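Soluble secreted antigen MPT53 (Mycobacterium tuberculosis, PDB 1LU4) probably catalyses the oxidation of reduced, unfolded secreted proteins, using a thioredoxin-like fold to introduce disulfide bonds into them. Local coordinates at residues 100-105 and 114-119; 40-45 and 119-124. All coordinates share one frame; numbering follows the deposited sequence.

In the fold
The centres of the two contacts are about 10 Å apart in a thioredoxin-like fold. Along the chain the segments come in the order 40-45, 100-105, 114-119 and 119-124, so contact 1 is nested within the loop that contact 2 closes, and they share Thr119. Contact 1 belongs to the beta hairpin at one side of the central mixed sheet; contact 2 ties the chain leaving it to helix 37-52, with Cys36 of the CxxC just before it and Cys39 in its first turn. Glu42 and Met122 of contact 2 pack on Phe103 of contact 1. The two contacts thus join the sheet edge and cis-Pro101, a hallmark of this fold beside the CxxC, to the helix of the probable redox site.

Contact 1: residues 100-105 and 114-119; sequences QPAFVF and FVNNPT
Phe103 and Val115 face each other as an antiparallel hydrogen-bonded pair, and both of their backbone bonds are made. Phe103 N reaches Val115 O at 2.9 Å, almost straight at 170° and in the carbonyl plane; the return bond, from Val115 N to Phe103 O, is also 2.9 Å long but more bent, at 159°. One step on, Val104 and Phe114 form a non-hydrogen-bonded pair on the other face of the sheet. Phe114 is modelled in two conformers. In the one described here CG stands anti to the backbone N (chi1 176°), which lays the ring back across the neighbouring strand. Phe114 CB lies 4.0 Å from Phe103 O, and that carbonyl oxygen comes to 3.3 Å from Phe114 CD1, approaching the ring obliquely. Phe114 CD1 also has Val104 CG2 at the ring edge, 4.1 Å away. Further out, CE1 of Phe114 packs on Ala102 CB at 3.5 Å, and CZ of Phe114, at the tip, lies 3.8 Å from the same methyl. On the face of Phe103 and Val115, the CG2 methyl of Val115 meets the edge of the Phe105 ring, 4.0 Å from CE2. Strand 27-32 pairs with the far side of strand 102-106, bringing Trp30 against Phe103, while Leu127 and Arg130 of helix 124-133 cover Phe105, and helix 37-52 reaches Pro101 and Phe103 through Glu42.

Contact 2: residues 40-45 and 119-124; sequences NAEAPS and TAAMSQ
The loop between the edge strand 112-115 and helix 124-133 is fastened here to helix 37-52, the helix of the CxxC motif, through Glu42 and Ala41 against Ala121 and Met122, and through Ser45 against Gln124. Glu42 OE2 accepts the backbone N-H of Met122 at 2.8 Å, nearly straight at 173°, with the donor on the anti side and 19° out of the carboxylate plane. The side chain runs extended beyond CG, which carries the carboxylate past Ala121 to that N-H; on the way Glu42 CG packs 3.7 Å from Ala121 CB. The other oxygen, OE1, is bonded to Trp30 NE1 of strand 27-32, so the carboxylate bridges the central sheet of the thioredoxin fold and the loop, with both bonds restricting its rotation. Ala121 CB also meets Ala41 CB, methyl to methyl, at 3.8 Å. One turn further along the helix, Ser45 OG lies beside its own backbone N (chi1 -65°) and touches Gln124 CB at 3.3 Å. A water beside Ser45 joins the two segments, 2.7 Å from Ser45 OG and donating to Met122 O, also at 2.7 Å. The helix is kinked here: Pro44 has no N-H to give, and Ser45 N makes only a weak bond to Glu42 O, three residues back. The bent side chain of Met122 packs on Phe103, Leu127 and Arg130, whereas Ser123, at the N-cap of helix 124-133, accepts the backbone N-H of Glu126 on OG.

Contact 1: residues 100-105 and 114-119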
ATOM      1  N   GLN A 100      -3.786   6.053  -8.655  1.00 15.00           N
ATOM      2  CA  GLN A 100      -3.120   6.230  -7.404  1.00 12.15           C
ATOM      3  C   GLN A 100      -3.454   7.594  -6.847  1.00 14.42           C
ATOM      4  O   GLN A 100      -3.749   8.487  -7.641  1.00 17.95           O
ATOM      5  CB  GLN A 100      -1.627   6.222  -7.731  0.54  8.06           C
ATOM      6  CG  GLN A 100      -0.997   7.580  -8.103  0.54  8.35           C
ATOM      7  CD  GLN A 100      -1.368   8.044  -9.510  0.54  9.87           C
ATOM      8  OE1 GLN A 100      -1.538   9.274  -9.607  0.54  8.80           O
ATOM      9  NE2 GLN A 100      -1.542   7.180 -10.483  0.54  8.23           N
ATOM     10  N   PRO A 101      -3.382   7.763  -5.558  1.00 16.69           N
ATOM     11  CA  PRO A 101      -3.209   6.706  -4.553  1.00 15.49           C
ATOM     12  C   PRO A 101      -4.533   6.009  -4.253  1.00 18.04           C
ATOM     13  O   PRO A 101      -5.634   6.536  -4.369  1.00 26.33           O
ATOM     14  CB  PRO A 101      -2.770   7.521  -3.334  1.00 17.65           C
ATOM     15  CG  PRO A 101      -3.296   8.924  -3.496  1.00 23.15           C
ATOM     16  CD  PRO A 101      -3.534   9.128  -4.961  1.00 23.03           C
ATOM     17  N   ALA A 102      -4.409   4.745  -3.817  1.00 14.03           N
ATOM     18  CA  ALA A 102      -5.599   3.997  -3.407  1.00 13.52           C
ATOM     19  C   ALA A 102      -5.218   3.174  -2.192  1.00 10.19           C
ATOM     20  O   ALA A 102      -4.107   2.693  -2.104  1.00  9.17           O
ATOM     21  CB  ALA A 102      -6.125   3.065  -4.481  1.00 19.24           C
ATOM     22  N   PHE A 103      -6.161   3.016  -1.270  1.00 10.81           N
ATOM     23  CA  PHE A 103      -6.013   2.200  -0.079  1.00  9.48           C
ATOM     24  C   PHE A 103      -7.027   1.063  -0.065  1.00  9.85           C
ATOM     25  O   PHE A 103      -8.190   1.309  -0.405  1.00 11.16           O
ATOM     26  CB  PHE A 103      -6.257   3.026   1.167  1.00 10.28           C
ATOM     27  CG  PHE A 103      -5.298   4.146   1.466  1.00 12.10           C
ATOM     28  CD1 PHE A 103      -5.478   5.384   0.828  1.00 17.11           C
ATOM     29  CD2 PHE A 103      -4.288   3.961   2.369  1.00 12.82           C
ATOM     30  CE1 PHE A 103      -4.627   6.420   1.137  1.00 20.14           C
ATOM     31  CE2 PHE A 103      -3.421   5.009   2.682  1.00 15.23           C
ATOM     32  CZ  PHE A 103      -3.622   6.207   2.054  1.00 17.88           C
ATOM     33  N   VAL A 104      -6.587  -0.092   0.404  1.00  9.38           N
ATOM     34  CA  VAL A 104      -7.484  -1.166   0.792  1.00 10.45           C
ATOM     35  C   VAL A 104      -7.197  -1.470   2.239  1.00  9.30           C
ATOM     36  O   VAL A 104      -6.104  -1.866   2.587  1.00 10.10           O
ATOM     37  CB  VAL A 104      -7.359  -2.403  -0.091  1.00 11.26           C
ATOM     38  CG1 VAL A 104      -8.379  -3.445   0.314  1.00 14.23           C
ATOM     39  CG2 VAL A 104      -7.502  -2.102  -1.621  1.00 13.30           C
ATOM     40  N   PHE A 105      -8.246  -1.339   3.081  1.00 10.18           N
ATOM     41  CA  PHE A 105      -8.144  -1.545   4.520  1.00 10.74           C
ATOM     42  C   PHE A 105      -8.756  -2.894   4.849  1.00 10.41           C
ATOM     43  O   PHE A 105     -10.005  -3.036   4.746  1.00 12.45           O
ATOM     44  CB  PHE A 105      -8.889  -0.413   5.223  1.00 11.31           C
ATOM     45  CG  PHE A 105      -8.227   0.930   5.090  1.00 11.08           C
ATOM     46  CD1 PHE A 105      -7.159   1.290   5.883  1.00 11.86           C
ATOM     47  CD2 PHE A 105      -8.697   1.818   4.111  1.00 11.36           C
ATOM     48  CE1 PHE A 105      -6.544   2.494   5.739  1.00 12.46           C
ATOM     49  CE2 PHE A 105      -8.091   3.057   3.955  1.00 12.83           C
ATOM     50  CZ  PHE A 105      -7.018   3.378   4.771  1.00 12.53           C
ATOM     51  N   PHE A 114     -12.255   0.261   0.674  1.00 10.54           N
ATOM     52  CA  PHE A 114     -11.318   0.970  -0.173  1.00 11.27           C
ATOM     53  C   PHE A 114     -11.531   2.459  -0.147  1.00 10.64           C
ATOM     54  O   PHE A 114     -12.667   2.956   0.046  1.00 11.25           O
ATOM     55  CB  PHE A 114     -11.918   0.597  -1.590  0.55 11.26           C
ATOM     56  CG  PHE A 114     -11.205   1.277  -2.727  0.55 12.31           C
ATOM     57  CD1 PHE A 114      -9.941   0.865  -3.151  0.55 12.99           C
ATOM     58  CD2 PHE A 114     -11.727   2.361  -3.411  0.55 16.42           C
ATOM     59  CE1 PHE A 114      -9.298   1.513  -4.181  0.55 15.27           C
ATOM     60  CE2 PHE A 114     -11.094   3.006  -4.448  0.55 16.27           C
ATOM     61  CZ  PHE A 114      -9.828   2.593  -4.862  0.55 16.67           C
ATOM     62  N   VAL A 115     -10.433   3.213  -0.369  1.00 11.53           N
ATOM     63  CA  VAL A 115     -10.490   4.626  -0.580  1.00 14.55           C
ATOM     64  C   VAL A 115      -9.696   4.850  -1.881  1.00 19.44           C
ATOM     65  O   VAL A 115      -8.537   4.443  -1.952  1.00 26.54           O
ATOM     66  CB  VAL A 115      -9.944   5.426   0.613  1.00 18.45           C
ATOM     67  CG1 VAL A 115      -9.932   6.907   0.363  1.00 30.12           C
ATOM     68  CG2 VAL A 115     -10.783   5.051   1.854  1.00 18.39           C
ATOM     69  N   ASN A 116     -10.206   5.449  -2.939  1.00 17.32           N
ATOM     70  CA  ASN A 116      -9.518   5.714  -4.245  1.00 14.88           C
ATOM     71  C   ASN A 116     -10.008   7.052  -4.737  1.00 16.23           C
ATOM     72  O   ASN A 116     -10.742   7.139  -5.711  1.00 19.20           O
ATOM     73  CB  ASN A 116      -9.757   4.595  -5.276  1.00 20.54           C
ATOM     74  CG  ASN A 116      -8.981   4.814  -6.582  1.00 21.89           C
ATOM     75  OD1 ASN A 116      -7.923   5.460  -6.601  1.00 26.42           O
ATOM     76  ND2 ASN A 116      -9.527   4.258  -7.673  1.00 21.04           N
ATOM     77  N   ASN A 117      -9.602   8.109  -4.057  1.00 21.59           N
ATOM     78  CA  ASN A 117      -9.992   9.472  -4.338  1.00 17.22           C
ATOM     79  C   ASN A 117      -8.991  10.282  -5.089  1.00 20.87           C
ATOM     80  O   ASN A 117      -7.904  10.552  -4.560  1.00 21.66           O
ATOM     81  CB  ASN A 117     -10.121   9.978  -2.886  1.00 20.84           C
ATOM     82  CG  ASN A 117     -10.509  11.425  -2.994  1.00 20.47           C
ATOM     83  OD1 ASN A 117     -10.843  12.057  -3.989  1.00 24.82           O
ATOM     84  ND2 ASN A 117     -10.592  12.070  -1.838  1.00 24.72           N
ATOM     85  N   PRO A 118      -9.360  10.722  -6.286  1.00 25.53           N
ATOM     86  CA  PRO A 118      -8.423  11.473  -7.086  1.00 26.28           C
ATOM     87  C   PRO A 118      -8.288  12.943  -6.695  1.00 27.08           C
ATOM     88  O   PRO A 118      -7.425  13.678  -7.197  1.00 25.88           O
ATOM     89  CB  PRO A 118      -9.034  11.297  -8.473  1.00 31.00           C
ATOM     90  CG  PRO A 118     -10.507  11.136  -8.286  1.00 28.91           C
ATOM     91  CD  PRO A 118     -10.675  10.467  -6.915  1.00 27.58           C
ATOM     92  N   THR A 119      -9.055  13.489  -5.752  1.00 26.37           N
ATOM     93  CA  THR A 119      -9.051  14.939  -5.624  1.00 26.29           C
ATOM     94  C   THR A 119      -8.172  15.459  -4.500  1.00 24.30           C
ATOM     95  O   THR A 119      -7.874  16.650  -4.464  1.00 22.60           O
ATOM     96  CB  THR A 119     -10.500  15.471  -5.453  1.00 29.52           C
ATOM     97  OG1 THR A 119     -10.994  15.051  -4.194  1.00 29.51           O
ATOM     98  CG2 THR A 119     -11.432  14.901  -6.518  1.00 35.43           C
TER
HETATM   99  O   HOH W   1      -7.277   7.296  -2.620  1.00 22.10           O

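Contact 2: residues 40-45 and 119-124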
ATOM      1  N   ASN A  40       2.891  11.586  -2.839  1.00  8.75           N
ATOM      2  CA  ASN A  40       3.962  12.243  -2.109  1.00  8.74           C
ATOM      3  C   ASN A  40       3.413  12.917  -0.862  1.00  8.44           C
ATOM      4  O   ASN A  40       4.056  12.879   0.193  1.00  9.92           O
ATOM      5  CB  ASN A  40       4.660  13.315  -2.968  1.00  9.52           C
ATOM      6  CG  ASN A  40       5.681  12.670  -3.882  1.00  9.75           C
ATOM      7  OD1 ASN A  40       5.338  12.135  -4.995  1.00 12.37           O
ATOM      8  ND2 ASN A  40       6.903  12.718  -3.465  1.00  8.86           N
ATOM      9  N   ALA A  41       2.220  13.544  -0.923  1.00  9.74           N
ATOM     10  CA  ALA A  41       1.598  14.173   0.248  1.00 10.25           C
ATOM     11  C   ALA A  41       1.213  13.148   1.273  1.00  9.92           C
ATOM     12  O   ALA A  41       1.315  13.410   2.479  1.00 13.26           O
ATOM     13  CB  ALA A  41       0.416  14.998  -0.193  1.00 11.61           C
ATOM     14  N   GLU A  42       0.735  12.003   0.890  1.00  9.51           N
ATOM     15  CA  GLU A  42       0.337  10.944   1.817  1.00  9.79           C
ATOM     16  C   GLU A  42       1.492  10.178   2.412  1.00  8.96           C
ATOM     17  O   GLU A  42       1.344   9.656   3.540  1.00 10.23           O
ATOM     18  CB  GLU A  42      -0.547   9.920   1.090  1.00 10.17           C
ATOM     19  CG  GLU A  42      -1.926  10.488   0.758  1.00 10.65           C
ATOM     20  CD  GLU A  42      -2.821   9.496   0.080  1.00 10.42           C
ATOM     21  OE1 GLU A  42      -2.380   8.411  -0.299  1.00 13.54           O
ATOM     22  OE2 GLU A  42      -4.039   9.858  -0.058  1.00 12.57           O
ATOM     23  N   ALA A  43       2.632  10.086   1.754  1.00  8.55           N
ATOM     24  CA  ALA A  43       3.706   9.203   2.165  1.00  8.60           C
ATOM     25  C   ALA A  43       4.164   9.466   3.611  1.00  8.75           C
ATOM     26  O   ALA A  43       4.360   8.469   4.334  1.00  9.11           O
ATOM     27  CB  ALA A  43       4.887   9.293   1.237  1.00  8.97           C
ATOM     28  N   PRO A  44       4.347  10.694   4.088  1.00  9.14           N
ATOM     29  CA  PRO A  44       4.748  10.861   5.501  1.00  9.96           C
ATOM     30  C   PRO A  44       3.735  10.275   6.479  1.00  9.58           C
ATOM     31  O   PRO A  44       4.075   9.744   7.523  1.00 10.16           O
ATOM     32  CB  PRO A  44       4.847  12.387   5.657  1.00 11.26           C
ATOM     33  CG  PRO A  44       5.086  12.922   4.263  1.00 12.55           C
ATOM     34  CD  PRO A  44       4.310  11.979   3.364  1.00 10.00           C
ATOM     35  N   SER A  45       2.432  10.382   6.108  1.00 10.03           N
ATOM     36  CA  SER A  45       1.388   9.809   6.937  1.00 10.28           C
ATOM     37  C   SER A  45       1.433   8.311   6.938  1.00  9.44           C
ATOM     38  O   SER A  45       1.242   7.673   7.985  1.00 10.89           O
ATOM     39  CB  SER A  45       0.018  10.288   6.423  1.00 12.78           C
ATOM     40  OG  SER A  45      -0.025  11.709   6.626  1.00 13.41           O
ATOM     41  N   THR A 119      -9.055  13.489  -5.752  1.00 26.37           N
ATOM     42  CA  THR A 119      -9.051  14.939  -5.624  1.00 26.29           C
ATOM     43  C   THR A 119      -8.172  15.459  -4.500  1.00 24.30           C
ATOM     44  O   THR A 119      -7.874  16.650  -4.464  1.00 22.60           O
ATOM     45  CB  THR A 119     -10.500  15.471  -5.453  1.00 29.52           C
ATOM     46  OG1 THR A 119     -10.994  15.051  -4.194  1.00 29.51           O
ATOM     47  CG2 THR A 119     -11.432  14.901  -6.518  1.00 35.43           C
ATOM     48  N   ALA A 120      -7.756  14.596  -3.577  1.00 22.29           N
ATOM     49  CA  ALA A 120      -7.088  15.056  -2.396  1.00 19.98           C
ATOM     50  C   ALA A 120      -6.295  13.952  -1.720  1.00 18.83           C
ATOM     51  O   ALA A 120      -6.646  12.802  -1.866  1.00 31.92           O
ATOM     52  CB  ALA A 120      -8.090  15.628  -1.392  1.00 24.27           C
ATOM     53  N   ALA A 121      -5.266  14.320  -0.987  1.00 16.41           N
ATOM     54  CA  ALA A 121      -4.540  13.322  -0.174  1.00 15.83           C
ATOM     55  C   ALA A 121      -5.306  13.048   1.106  1.00 14.00           C
ATOM     56  O   ALA A 121      -5.837  13.976   1.722  1.00 17.77           O
ATOM     57  CB  ALA A 121      -3.162  13.902   0.095  1.00 15.58           C
ATOM     58  N   MET A 122      -5.294  11.787   1.510  1.00 13.80           N
ATOM     59  CA  MET A 122      -5.840  11.455   2.825  1.00 13.96           C
ATOM     60  C   MET A 122      -4.974  12.050   3.924  1.00 14.37           C
ATOM     61  O   MET A 122      -3.757  11.936   3.878  1.00 15.07           O
ATOM     62  CB  MET A 122      -5.881   9.947   2.977  1.00 14.54           C
ATOM     63  CG  MET A 122      -6.651   9.526   4.249  1.00 13.73           C
ATOM     64  SD  MET A 122      -6.640   7.719   4.486  1.00 13.90           S
ATOM     65  CE  MET A 122      -7.673   7.230   3.150  1.00 15.05           C
ATOM     66  N   SER A 123      -5.622  12.641   4.947  1.00 14.68           N
ATOM     67  CA  SER A 123      -4.859  13.227   6.065  1.00 15.08           C
ATOM     68  C   SER A 123      -4.383  12.086   6.958  1.00 14.46           C
ATOM     69  O   SER A 123      -4.915  10.981   7.023  1.00 13.73           O
ATOM     70  CB  SER A 123      -5.729  14.158   6.900  1.00 16.76           C
ATOM     71  OG  SER A 123      -6.763  13.384   7.602  1.00 19.07           O
ATOM     72  N   GLN A 124      -3.371  12.454   7.783  1.00 14.72           N
ATOM     73  CA  GLN A 124      -2.917  11.484   8.788  1.00 13.79           C
ATOM     74  C   GLN A 124      -3.983  11.129   9.796  1.00 13.32           C
ATOM     75  O   GLN A 124      -4.117   9.968  10.180  1.00 14.52           O
ATOM     76  CB  GLN A 124      -1.660  12.017   9.508  1.00 14.58           C
ATOM     77  CG  GLN A 124      -1.055  10.905  10.391  1.00 15.57           C
ATOM     78  CD  GLN A 124       0.170  11.334  11.138  1.00 18.49           C
ATOM     79  OE1 GLN A 124       0.621  10.703  12.107  1.00 20.11           O
ATOM     80  NE2 GLN A 124       0.775  12.432  10.748  1.00 25.80           N
TER
HETATM   81  O   HOH W   2      -1.345  12.861   4.538  1.00 17.43           O
HETATM   82  O   HOH W   3      -6.186   9.444  -1.149  1.00 37.00           O